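Local coordinates for tailspike protein (Acinetobacter phage vB_ApiP_P1, PDB 6E1R) that probably recognises and hydrolyses the capsular polysaccharide of its Acinetobacter host as the trimeric spike on the phage tail, at residues Leu240-Val243 with Gly244-Glu247; Ile332-Gln335 with Gly336-Met339; Asp263-Met266 with Ile267-Asp270; Thr224-Ser227 with Thr228-Ser231. One frame throughout, in Å; residues are numbered along the deposited sequence.

Interaction 1 of 4, residues Leu240-Val243 with Gly244-Glu247; sequences LGVV and GTRE
Val242 and Arg246 face each other as an antiparallel hydrogen-bonded pair, and the three residues between them close the chain into a tight loop, which leaves the parallel beta-helix after strand 235-239 and returns at strand 251-254. The bond from Val242 N to Arg246 O measures 2.6 Å, while the return bond from Arg246 N to Val242 O measures 3.0 Å. Spanning residue i to i+4, the second bond makes this an alpha-turn, with Gly244 near its apex at a positive phi of 93°.

Glu247 is the side chain that reaches back to the turn. CB starts it off with CG set beside the backbone N (chi1 -57°), which brings CG within 3.6 Å of Val242 O. From there the chain runs extended through CD, and the carboxylate arrives at the apex. OE2 accepts the backbone N-H of Gly244 at 2.8 Å, with an N-H...O angle of 153°; the donor meets the anti side of the carboxylate and lies somewhat out of its plane. The same oxygen passes 3.9 Å from Val243 C. On the other flank of the loop, the Thr245 and Val242 side chains cross obliquely, Thr245 OG1 lying 3.6 Å from Val242 CG1, a light surface contact. Arg246 touches Val242 through its CB, and its guanidinium end leads away from the turn.

A bound sodium ion lies about 8 Å from the Glu247 side chain, too far for direct coordination. The chemistry implies a loop fixed mainly by polar bonds: two backbone bonds set its width, and a carboxylate ties down the N-H at its tip.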
ATOM      1  N   LEU A 240      -7.357   0.781 -25.353  1.00 39.26           N
ATOM      2  CA  LEU A 240      -8.729   0.969 -25.796  1.00 32.49           C
ATOM      3  C   LEU A 240      -9.392  -0.391 -25.951  1.00 45.32           C
ATOM      4  O   LEU A 240      -8.879  -1.258 -26.667  1.00 53.57           O
ATOM      5  CB  LEU A 240      -8.782   1.746 -27.112  1.00 33.61           C
ATOM      6  CG  LEU A 240      -8.085   3.109 -27.107  1.00 33.01           C
ATOM      7  CD1 LEU A 240      -8.394   3.878 -28.383  1.00 34.53           C
ATOM      8  CD2 LEU A 240      -8.470   3.920 -25.875  1.00 43.35           C
ATOM      9  N   GLY A 241     -10.528  -0.571 -25.286  1.00 42.13           N
ATOM     10  CA  GLY A 241     -11.228  -1.836 -25.345  1.00 41.74           C
ATOM     11  C   GLY A 241     -12.676  -1.713 -25.771  1.00 36.73           C
ATOM     12  O   GLY A 241     -13.065  -0.733 -26.415  1.00 37.39           O
ATOM     13  N   VAL A 242     -13.480  -2.711 -25.410  1.00 40.11           N
ATOM     14  CA  VAL A 242     -14.910  -2.740 -25.697  1.00 45.81           C
ATOM     15  C   VAL A 242     -15.645  -2.914 -24.375  1.00 49.76           C
ATOM     16  O   VAL A 242     -15.275  -3.772 -23.564  1.00 51.00           O
ATOM     17  CB  VAL A 242     -15.266  -3.871 -26.680  1.00 49.88           C
ATOM     18  CG1 VAL A 242     -16.763  -3.918 -26.932  1.00 53.76           C
ATOM     19  CG2 VAL A 242     -14.501  -3.705 -27.986  1.00 52.13           C
ATOM     20  N   VAL A 243     -16.685  -2.106 -24.160  1.00 45.86           N
ATOM     21  CA  VAL A 243     -17.421  -2.168 -22.904  1.00 48.18           C
ATOM     22  C   VAL A 243     -18.092  -3.526 -22.773  1.00 48.51           C
ATOM     23  O   VAL A 243     -18.738  -4.014 -23.709  1.00 44.12           O
ATOM     24  CB  VAL A 243     -18.448  -1.028 -22.826  1.00 45.52           C
ATOM     25  CG1 VAL A 243     -19.346  -1.201 -21.608  1.00 41.98           C
ATOM     26  CG2 VAL A 243     -17.746   0.320 -22.785  1.00 45.09           C
ATOM     27  N   GLY A 244     -17.934  -4.144 -21.608  1.00 50.98           N
ATOM     28  CA  GLY A 244     -18.600  -5.392 -21.275  1.00 58.73           C
ATOM     29  C   GLY A 244     -17.840  -6.667 -21.571  1.00 68.12           C
ATOM     30  O   GLY A 244     -17.912  -7.626 -20.798  1.00 74.28           O
ATOM     31  N   THR A 245     -17.112  -6.702 -22.681  1.00 64.75           N
ATOM     32  CA  THR A 245     -16.440  -7.915 -23.124  1.00 62.28           C
ATOM     33  C   THR A 245     -14.926  -7.822 -23.082  1.00 56.92           C
ATOM     34  O   THR A 245     -14.266  -8.813 -22.766  1.00 56.69           O
ATOM     35  CB  THR A 245     -16.869  -8.271 -24.550  1.00 59.27           C
ATOM     36  OG1 THR A 245     -16.613  -7.161 -25.420  1.00 61.77           O
ATOM     37  CG2 THR A 245     -18.353  -8.609 -24.585  1.00 55.25           C
ATOM     38  N   ARG A 246     -14.351  -6.663 -23.399  1.00 55.13           N
ATOM     39  CA  ARG A 246     -12.895  -6.531 -23.445  1.00 51.06           C
ATOM     40  C   ARG A 246     -12.539  -5.179 -22.832  1.00 46.57           C
ATOM     41  O   ARG A 246     -12.447  -4.171 -23.536  1.00 49.03           O
ATOM     42  CB  ARG A 246     -12.399  -6.666 -24.878  1.00 57.86           C
ATOM     43  CG  ARG A 246     -12.468  -8.101 -25.359  1.00 60.20           C
ATOM     44  CD  ARG A 246     -12.217  -8.239 -26.847  1.00 57.87           C
ATOM     45  NE  ARG A 246     -12.911  -9.404 -27.405  1.00 63.28           N
ATOM     46  CZ  ARG A 246     -12.677 -10.673 -27.079  1.00 73.35           C
ATOM     47  NH1 ARG A 246     -11.754 -10.982 -26.180  1.00 81.75           N
ATOM     48  NH2 ARG A 246     -13.381 -11.642 -27.652  1.00 73.56           N
ATOM     49  N   GLU A 247     -12.322  -5.171 -21.515  1.00 41.27           N
ATOM     50  CA  GLU A 247     -12.013  -3.950 -20.792  1.00 33.79           C
ATOM     51  C   GLU A 247     -10.593  -3.993 -20.236  1.00 37.03           C
ATOM     52  O   GLU A 247     -10.147  -5.039 -19.751  1.00 43.79           O
ATOM     53  CB  GLU A 247     -13.005  -3.740 -19.642  1.00 56.05           C
ATOM     54  CG  GLU A 247     -14.460  -3.695 -20.092  1.00 64.93           C
ATOM     55  CD  GLU A 247     -15.435  -3.655 -18.930  1.00 74.64           C
ATOM     56  OE1 GLU A 247     -14.986  -3.769 -17.770  1.00 76.92           O
ATOM     57  OE2 GLU A 247     -16.652  -3.513 -19.176  1.00 79.67           O
TER

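Interaction 2 of 4, residues Ile332-Gln335 with Gly336-Met339; sequences IKFQ and GIHM
The Phe334 ring carries this contact. Phe360 stacks on it and the ring of Phe303 meets it with the planes parallel, these two coming from the strands that pair with 331-338 on either side; such a ladder of like residues on successive coils is a hallmark of the parallel beta-helix. At the ring edge, near its plane, lies Ile337 CG1, which also touches Phe334 CB at 3.8 Å. Selenomethionine Met339 approaches obliquely, its side chain crossing that of Phe334 at about a right angle. Its methyl CE reaches Phe334 CD1 at 3.6 Å, and SE stands 5.1 Å from the ring centroid, 31° off the normal, a Met-aromatic contact.

These groups converge because the chain turns a corner at Gly336, where phi is positive. Phe334, Ile337 and Met339 thus fall on the inside of the bend, and Ile337 CD1 comes within 3.5 Å of Gln335 O.

Gln335 heads the other way, with CG anti to the backbone N (chi1 180°). Its NE2 donates to Gln335 OE1 of the second subunit, and its OE1 accepts from Gln335 NE2 of the third, so three glutamines link the trimer. Lys333 NZ adds a weak bond to Gln335 OE1 at 3.2 Å and a salt bridge to Glu361 of the third subunit. The chemistry implies a division of labour, with an apolar, polarisable core inside the coil and amides and charges joining the subunits outside it.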
ATOM      1  N   ILE A 332      -9.940   8.073  -5.613  1.00 35.99           N
ATOM      2  CA  ILE A 332      -8.582   8.249  -6.111  1.00 34.66           C
ATOM      3  C   ILE A 332      -7.730   8.648  -4.915  1.00 37.01           C
ATOM      4  O   ILE A 332      -7.869   9.761  -4.389  1.00 38.26           O
ATOM      5  CB  ILE A 332      -8.497   9.295  -7.228  1.00 31.99           C
ATOM      6  CG1 ILE A 332      -9.307   8.840  -8.445  1.00 24.67           C
ATOM      7  CG2 ILE A 332      -7.044   9.540  -7.615  1.00 23.82           C
ATOM      8  CD1 ILE A 332      -9.249   9.804  -9.610  1.00 24.46           C
ATOM      9  N   LYS A 333      -6.855   7.746  -4.478  1.00 34.89           N
ATOM     10  CA  LYS A 333      -6.060   7.946  -3.275  1.00 29.69           C
ATOM     11  C   LYS A 333      -4.625   8.285  -3.649  1.00 29.95           C
ATOM     12  O   LYS A 333      -3.988   7.555  -4.415  1.00 38.50           O
ATOM     13  CB  LYS A 333      -6.090   6.706  -2.380  1.00 26.13           C
ATOM     14  CG  LYS A 333      -5.348   6.895  -1.066  1.00 35.06           C
ATOM     15  CD  LYS A 333      -5.533   5.711  -0.131  1.00 32.43           C
ATOM     16  CE  LYS A 333      -4.892   5.981   1.224  1.00 31.84           C
ATOM     17  NZ  LYS A 333      -5.034   4.828   2.156  1.00 30.78           N
ATOM     18  N   PHE A 334      -4.126   9.390  -3.107  1.00 30.57           N
ATOM     19  CA  PHE A 334      -2.725   9.784  -3.229  1.00 33.19           C
ATOM     20  C   PHE A 334      -2.090   9.534  -1.863  1.00 36.01           C
ATOM     21  O   PHE A 334      -2.106  10.401  -0.986  1.00 42.12           O
ATOM     22  CB  PHE A 334      -2.598  11.242  -3.657  1.00 36.10           C
ATOM     23  CG  PHE A 334      -3.151  11.523  -5.026  1.00 36.92           C
ATOM     24  CD1 PHE A 334      -2.374  11.334  -6.155  1.00 35.51           C
ATOM     25  CD2 PHE A 334      -4.451  11.974  -5.182  1.00 36.48           C
ATOM     26  CE1 PHE A 334      -2.883  11.592  -7.413  1.00 36.22           C
ATOM     27  CE2 PHE A 334      -4.964  12.232  -6.438  1.00 32.77           C
ATOM     28  CZ  PHE A 334      -4.181  12.041  -7.554  1.00 31.51           C
ATOM     29  N   GLN A 335      -1.535   8.339  -1.684  1.00 30.21           N
ATOM     30  CA  GLN A 335      -0.992   7.904  -0.398  1.00 31.19           C
ATOM     31  C   GLN A 335       0.504   8.192  -0.373  1.00 33.26           C
ATOM     32  O   GLN A 335       1.301   7.449  -0.951  1.00 28.93           O
ATOM     33  CB  GLN A 335      -1.285   6.425  -0.162  1.00 28.15           C
ATOM     34  CG  GLN A 335      -0.750   5.892   1.155  1.00 30.64           C
ATOM     35  CD  GLN A 335      -1.221   4.479   1.449  1.00 35.32           C
ATOM     36  OE1 GLN A 335      -2.213   4.014   0.889  1.00 38.87           O
ATOM     37  NE2 GLN A 335      -0.507   3.790   2.332  1.00 36.73           N
ATOM     38  N   GLY A 336       0.881   9.279   0.298  1.00 30.24           N
ATOM     39  CA  GLY A 336       2.277   9.625   0.482  1.00 30.09           C
ATOM     40  C   GLY A 336       3.007   9.953  -0.803  1.00 39.09           C
ATOM     41  O   GLY A 336       4.063   9.378  -1.086  1.00 48.08           O
ATOM     42  N   ILE A 337       2.466  10.882  -1.584  1.00 41.46           N
ATOM     43  CA  ILE A 337       3.030  11.251  -2.877  1.00 42.40           C
ATOM     44  C   ILE A 337       3.778  12.568  -2.729  1.00 45.33           C
ATOM     45  O   ILE A 337       3.265  13.519  -2.126  1.00 40.71           O
ATOM     46  CB  ILE A 337       1.935  11.361  -3.952  1.00 36.88           C
ATOM     47  CG1 ILE A 337       1.037  10.123  -3.921  1.00 35.21           C
ATOM     48  CG2 ILE A 337       2.552  11.534  -5.330  1.00 36.70           C
ATOM     49  CD1 ILE A 337       1.783   8.826  -4.131  1.00 31.39           C
ATOM     50  N   HIS A 338       4.987  12.627  -3.281  1.00 43.23           N
ATOM     51  CA  HIS A 338       5.752  13.868  -3.320  1.00 42.01           C
ATOM     52  C   HIS A 338       5.294  14.667  -4.535  1.00 42.65           C
ATOM     53  O   HIS A 338       5.513  14.250  -5.677  1.00 36.01           O
ATOM     54  CB  HIS A 338       7.248  13.575  -3.378  1.00 34.43           C
ATOM     55  CG  HIS A 338       8.108  14.789  -3.224  1.00 36.97           C
ATOM     56  ND1 HIS A 338       8.640  15.174  -2.013  1.00 32.26           N
ATOM     57  CD2 HIS A 338       8.521  15.711  -4.126  1.00 31.27           C
ATOM     58  CE1 HIS A 338       9.350  16.276  -2.174  1.00 33.26           C
ATOM     59  NE2 HIS A 338       9.293  16.625  -3.448  1.00 42.60           N
HETATM   60  N   MSE A 339       4.653  15.807  -4.296  1.00 48.50           N
HETATM   61  CA  MSE A 339       4.040  16.570  -5.380  1.00 50.86           C
HETATM   62  C   MSE A 339       4.508  18.021  -5.436  1.00 48.62           C
HETATM   63  O   MSE A 339       3.802  18.927  -4.994  1.00 51.10           O
HETATM   64  CB  MSE A 339       2.517  16.524  -5.254  1.00 54.86           C
HETATM   65  CG  MSE A 339       1.937  15.126  -5.368  1.00 64.36           C
HETATM   66 SE   MSE A 339       0.014  15.075  -5.071  1.00 74.95          SE
HETATM   67  CE  MSE A 339      -0.546  14.384  -6.805  1.00 71.53           C
TER

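Interaction 3 of 4, residues Asp263-Met266 with Ile267-Asp270; sequences DDCM and IEWD
Ile267 follows Met266 directly, at the point where a loop of the parallel beta-helix gives way to strand 267-270. Its CG1 lies beside the backbone N and comes within 3.5 Å of Met266 C, and it approaches Met266 CB at 4.3 Å. The two side chains then part: Ile267 packs on Trp276 and Phe278 of the strand 273-278, whereas Met266, a selenomethionine, bends at chi2 (59°) toward Phe234 and Ala236.

Glu268 comes next and points back to the loop. Cys265 SG sits between its own backbone N and carbonyl carbon, a torsion that swings the sulfur over the glutamate chain, 3.6 Å from Glu268 CB and 3.9 Å from Glu268 OE1. The glutamate runs fully extended, which carries its carboxylate out to Asp264, where Glu268 OE1 and Asp264 OD2 stand 4.4 Å apart. Two like charges so close would be costly alone, but Lys235 NZ forms salt bridges to Glu268 OE1 and to Asp264 OD1, and Lys294 NZ takes Asp264 OD2. The cluster is therefore balanced by lysines from the strands 235-239 and 293-297, the two that flank 267-270 in its parallel sheet.

Trp269 turns to the opposite side of the strand from Glu268, stacking on Trp276 and donating its NE1 hydrogen to Gly273 O. Asp270 closes the segment. Its carboxylate reaches back toward the preceding coil, and OD1 accepts the backbone N-H of Gly241.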
ATOM      1  N   ASP A 263       1.692  14.320 -25.615  1.00 41.68           N
ATOM      2  CA  ASP A 263       0.369  14.156 -26.194  1.00 41.24           C
ATOM      3  C   ASP A 263      -0.675  14.756 -25.253  1.00 44.20           C
ATOM      4  O   ASP A 263      -0.351  15.503 -24.325  1.00 44.71           O
ATOM      5  CB  ASP A 263       0.116  12.678 -26.487  1.00 40.64           C
ATOM      6  CG  ASP A 263      -0.906  12.468 -27.588  1.00 42.97           C
ATOM      7  OD1 ASP A 263      -1.460  13.471 -28.086  1.00 43.69           O
ATOM      8  OD2 ASP A 263      -1.147  11.300 -27.959  1.00 42.17           O
ATOM      9  N   ASP A 264      -1.951  14.440 -25.490  1.00 44.82           N
ATOM     10  CA  ASP A 264      -3.005  14.952 -24.620  1.00 41.66           C
ATOM     11  C   ASP A 264      -2.913  14.353 -23.224  1.00 42.50           C
ATOM     12  O   ASP A 264      -3.303  14.999 -22.246  1.00 42.78           O
ATOM     13  CB  ASP A 264      -4.379  14.674 -25.229  1.00 46.49           C
ATOM     14  CG  ASP A 264      -4.633  13.197 -25.442  1.00 48.16           C
ATOM     15  OD1 ASP A 264      -3.707  12.493 -25.895  1.00 47.30           O
ATOM     16  OD2 ASP A 264      -5.761  12.741 -25.160  1.00 50.93           O
ATOM     17  N   CYS A 265      -2.400  13.128 -23.112  1.00 39.22           N
ATOM     18  CA  CYS A 265      -2.176  12.506 -21.818  1.00 37.75           C
ATOM     19  C   CYS A 265      -1.047  11.494 -21.943  1.00 39.40           C
ATOM     20  O   CYS A 265      -0.601  11.160 -23.043  1.00 42.10           O
ATOM     21  CB  CYS A 265      -3.452  11.849 -21.279  1.00 35.04           C
ATOM     22  SG  CYS A 265      -4.204  10.651 -22.394  1.00 38.85           S
HETATM   23  N   MSE A 266      -0.583  11.017 -20.794  1.00 35.46           N
HETATM   24  CA  MSE A 266       0.504  10.047 -20.753  1.00 38.11           C
HETATM   25  C   MSE A 266      -0.051   8.628 -20.737  1.00 38.24           C
HETATM   26  O   MSE A 266       0.413   7.759 -21.473  1.00 39.48           O
HETATM   27  CB  MSE A 266       1.388  10.290 -19.527  1.00 40.46           C
HETATM   28  CG  MSE A 266       2.715   9.549 -19.551  1.00 52.46           C
HETATM   29 SE   MSE A 266       3.814  10.015 -21.097  1.00 63.94          SE
HETATM   30  CE  MSE A 266       5.566   9.606 -20.347  1.00 63.95           C
ATOM     31  N   ILE A 267      -1.056   8.405 -19.894  1.00 37.09           N
ATOM     32  CA  ILE A 267      -1.711   7.112 -19.755  1.00 35.39           C
ATOM     33  C   ILE A 267      -3.196   7.297 -20.031  1.00 40.35           C
ATOM     34  O   ILE A 267      -3.809   8.258 -19.553  1.00 46.24           O
ATOM     35  CB  ILE A 267      -1.480   6.506 -18.355  1.00 28.84           C
ATOM     36  CG1 ILE A 267       0.017   6.436 -18.049  1.00 28.77           C
ATOM     37  CG2 ILE A 267      -2.108   5.124 -18.258  1.00 24.61           C
ATOM     38  CD1 ILE A 267       0.334   5.972 -16.646  1.00 29.88           C
ATOM     39  N   GLU A 268      -3.773   6.379 -20.804  1.00 43.31           N
ATOM     40  CA  GLU A 268      -5.168   6.484 -21.205  1.00 40.29           C
ATOM     41  C   GLU A 268      -5.770   5.096 -21.350  1.00 39.88           C
ATOM     42  O   GLU A 268      -5.151   4.200 -21.931  1.00 45.68           O
ATOM     43  CB  GLU A 268      -5.311   7.252 -22.525  1.00 40.51           C
ATOM     44  CG  GLU A 268      -6.740   7.354 -23.034  1.00 43.97           C
ATOM     45  CD  GLU A 268      -6.847   8.135 -24.329  1.00 52.17           C
ATOM     46  OE1 GLU A 268      -5.815   8.295 -25.015  1.00 55.35           O
ATOM     47  OE2 GLU A 268      -7.962   8.587 -24.663  1.00 56.16           O
ATOM     48  N   TRP A 269      -6.979   4.926 -20.818  1.00 37.14           N
ATOM     49  CA  TRP A 269      -7.753   3.715 -21.041  1.00 37.40           C
ATOM     50  C   TRP A 269      -9.231   4.047 -20.901  1.00 40.05           C
ATOM     51  O   TRP A 269      -9.604   4.998 -20.208  1.00 41.91           O
ATOM     52  CB  TRP A 269      -7.355   2.584 -20.080  1.00 36.71           C
ATOM     53  CG  TRP A 269      -7.872   2.727 -18.679  1.00 34.32           C
ATOM     54  CD1 TRP A 269      -9.049   2.242 -18.188  1.00 36.11           C
ATOM     55  CD2 TRP A 269      -7.210   3.362 -17.578  1.00 30.85           C
ATOM     56  NE1 TRP A 269      -9.170   2.551 -16.855  1.00 33.37           N
ATOM     57  CE2 TRP A 269      -8.055   3.239 -16.456  1.00 33.76           C
ATOM     58  CE3 TRP A 269      -5.991   4.032 -17.434  1.00 35.39           C
ATOM     59  CZ2 TRP A 269      -7.719   3.759 -15.207  1.00 25.50           C
ATOM     60  CZ3 TRP A 269      -5.659   4.548 -16.191  1.00 33.28           C
ATOM     61  CH2 TRP A 269      -6.521   4.409 -15.094  1.00 30.69           C
ATOM     62  N   ASP A 270     -10.066   3.264 -21.574  1.00 39.20           N
ATOM     63  CA  ASP A 270     -11.498   3.534 -21.631  1.00 40.53           C
ATOM     64  C   ASP A 270     -12.267   2.279 -21.224  1.00 38.46           C
ATOM     65  O   ASP A 270     -11.743   1.379 -20.554  1.00 32.60           O
ATOM     66  CB  ASP A 270     -11.889   4.026 -23.032  1.00 44.09           C
ATOM     67  CG  ASP A 270     -11.552   3.021 -24.125  1.00 49.16           C
ATOM     68  OD1 ASP A 270     -11.041   1.928 -23.807  1.00 47.66           O
ATOM     69  OD2 ASP A 270     -11.802   3.328 -25.310  1.00 52.20           O
TER

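Interaction 4 of 4, residues Thr224-Ser227 with Thr228-Ser231; sequences TYMS and TTNS
Asn230, whose CB touches the methyl end of Met226, has an amide nitrogen engaged twice: ND2 donates to Gly233 O and to Arg202 O. OD1 adds a weak bond from Ile232 N. With both ends of the amide engaged, its rotation is settled, and the side chain gives Met226 a fixed surface to lie on.

Met226 is a selenomethionine that spans the bend at Ser227 and Thr228. It leaves the backbone with CG anti to N (chi1 -163°), stays extended to SE and bends only at the last torsion. Along this course CG passes 3.2 Å from Thr228 O, and SE lies 3.8 Å from Thr229 CA. CE then arrives 3.5 Å from Asn230 CB and 3.4 Å from Asn230 N, the two side chains crossing at about a right angle. The contact is one of van der Waals packing, an apolar chain laid against three successive residues of backbone.

Nearby, Ser227 N donates to Asp201 OD1, which ties the bend to an adjacent loop, while Thr228 packs on Ser203. Toward the start of the segment, Tyr225 OH hydrogen-bonds to Gln192 OE1 of the second subunit. The whole segment is an irregular excursion at the surface, leaving the beta-helix after strand 221-222 and returning at strand 235-239, with the Arg202 loop that follows strand 199-200 lying alongside.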
ATOM      1  N   THR A 224      12.001   8.579 -20.935  1.00 33.48           N
ATOM      2  CA  THR A 224      13.138   9.297 -20.366  1.00 36.49           C
ATOM      3  C   THR A 224      14.208   9.527 -21.423  1.00 43.49           C
ATOM      4  O   THR A 224      14.722  10.642 -21.574  1.00 45.64           O
ATOM      5  CB  THR A 224      13.716   8.536 -19.172  1.00 36.94           C
ATOM      6  OG1 THR A 224      12.694   8.337 -18.189  1.00 39.47           O
ATOM      7  CG2 THR A 224      14.862   9.319 -18.546  1.00 36.65           C
ATOM      8  N   TYR A 225      14.554   8.481 -22.166  1.00 45.55           N
ATOM      9  CA  TYR A 225      15.586   8.542 -23.188  1.00 43.92           C
ATOM     10  C   TYR A 225      14.944   8.659 -24.564  1.00 47.85           C
ATOM     11  O   TYR A 225      13.834   8.172 -24.797  1.00 43.60           O
ATOM     12  CB  TYR A 225      16.488   7.308 -23.125  1.00 39.48           C
ATOM     13  CG  TYR A 225      17.106   7.087 -21.766  1.00 42.91           C
ATOM     14  CD1 TYR A 225      18.296   7.712 -21.413  1.00 43.80           C
ATOM     15  CD2 TYR A 225      16.497   6.262 -20.829  1.00 42.92           C
ATOM     16  CE1 TYR A 225      18.865   7.517 -20.168  1.00 44.76           C
ATOM     17  CE2 TYR A 225      17.057   6.062 -19.581  1.00 39.32           C
ATOM     18  CZ  TYR A 225      18.241   6.691 -19.257  1.00 41.26           C
ATOM     19  OH  TYR A 225      18.804   6.494 -18.016  1.00 40.35           O
HETATM   20  N   MSE A 226      15.653   9.316 -25.474  1.00 54.12           N
HETATM   21  CA  MSE A 226      15.126   9.579 -26.808  1.00 56.76           C
HETATM   22  C   MSE A 226      16.209   9.395 -27.867  1.00 55.55           C
HETATM   23  O   MSE A 226      17.122  10.214 -27.977  1.00 57.07           O
HETATM   24  CB  MSE A 226      14.550  10.994 -26.874  1.00 63.84           C
HETATM   25  CG  MSE A 226      13.634  11.248 -28.058  1.00 71.91           C
HETATM   26 SE   MSE A 226      13.281  13.151 -28.304  1.00 77.90          SE
HETATM   27  CE  MSE A 226      11.345  13.136 -28.169  1.00 74.50           C
ATOM     28  N   SER A 227      16.101   8.318 -28.649  1.00 57.14           N
ATOM     29  CA  SER A 227      17.127   8.027 -29.647  1.00 60.08           C
ATOM     30  C   SER A 227      17.070   9.023 -30.800  1.00 60.59           C
ATOM     31  O   SER A 227      18.104   9.546 -31.232  1.00 60.67           O
ATOM     32  CB  SER A 227      16.970   6.595 -30.158  1.00 59.28           C
ATOM     33  OG  SER A 227      15.774   6.448 -30.904  1.00 62.15           O
ATOM     34  N   THR A 228      15.872   9.297 -31.312  1.00 57.08           N
ATOM     35  CA  THR A 228      15.674  10.292 -32.355  1.00 57.11           C
ATOM     36  C   THR A 228      14.523  11.207 -31.958  1.00 51.89           C
ATOM     37  O   THR A 228      13.617  10.808 -31.221  1.00 44.29           O
ATOM     38  CB  THR A 228      15.407   9.642 -33.729  1.00 61.52           C
ATOM     39  OG1 THR A 228      15.390  10.653 -34.744  1.00 68.80           O
ATOM     40  CG2 THR A 228      14.086   8.894 -33.734  1.00 58.66           C
ATOM     41  N   THR A 229      14.571  12.443 -32.453  1.00 53.16           N
ATOM     42  CA  THR A 229      13.610  13.462 -32.045  1.00 50.02           C
ATOM     43  C   THR A 229      12.195  13.105 -32.482  1.00 46.90           C
ATOM     44  O   THR A 229      11.961  12.684 -33.618  1.00 52.48           O
ATOM     45  CB  THR A 229      14.004  14.823 -32.622  1.00 56.84           C
ATOM     46  OG1 THR A 229      15.114  14.663 -33.514  1.00 69.19           O
ATOM     47  CG2 THR A 229      14.391  15.782 -31.507  1.00 49.80           C
ATOM     48  N   ASN A 230      11.244  13.289 -31.565  1.00 47.68           N
ATOM     49  CA  ASN A 230       9.825  13.039 -31.802  1.00 45.65           C
ATOM     50  C   ASN A 230       9.098  14.378 -31.807  1.00 47.83           C
ATOM     51  O   ASN A 230       9.023  15.056 -30.776  1.00 50.04           O
ATOM     52  CB  ASN A 230       9.257  12.103 -30.735  1.00 41.58           C
ATOM     53  CG  ASN A 230       7.802  11.728 -30.978  1.00 43.04           C
ATOM     54  OD1 ASN A 230       7.067  12.429 -31.674  1.00 43.35           O
ATOM     55  ND2 ASN A 230       7.380  10.613 -30.392  1.00 40.21           N
ATOM     56  N   SER A 231       8.557  14.749 -32.968  1.00 45.32           N
ATOM     57  CA  SER A 231       7.804  15.984 -33.125  1.00 48.20           C
ATOM     58  C   SER A 231       6.298  15.761 -33.170  1.00 52.85           C
ATOM     59  O   SER A 231       5.539  16.723 -33.023  1.00 59.99           O
ATOM     60  CB  SER A 231       8.244  16.719 -34.396  1.00 49.07           C
ATOM     61  OG  SER A 231       8.043  15.912 -35.543  1.00 66.60           O
TER

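In the fold
All four contacts belong to the central parallel beta-helix or to the loops that leave it and follow the chain in the order interaction 4, interaction 1, interaction 3, interaction 2. Interactions 4 and 1 occupy the loops before and after strand 235-239, their centres about 32 Å apart. Interaction 3 lies between them in space and uses strand 267-270, which pairs with 235-239. It touches interaction 1 where residues 267-270 meet the start of loop 240-247. Interaction 2, on strand 331-338, is further along the helix, about 19 Å from interaction 3 between centres. Interactions 2 and 4 also reach neighbouring subunits, so the set joins irregular surface loops, coil interior and trimer interface within one solenoid.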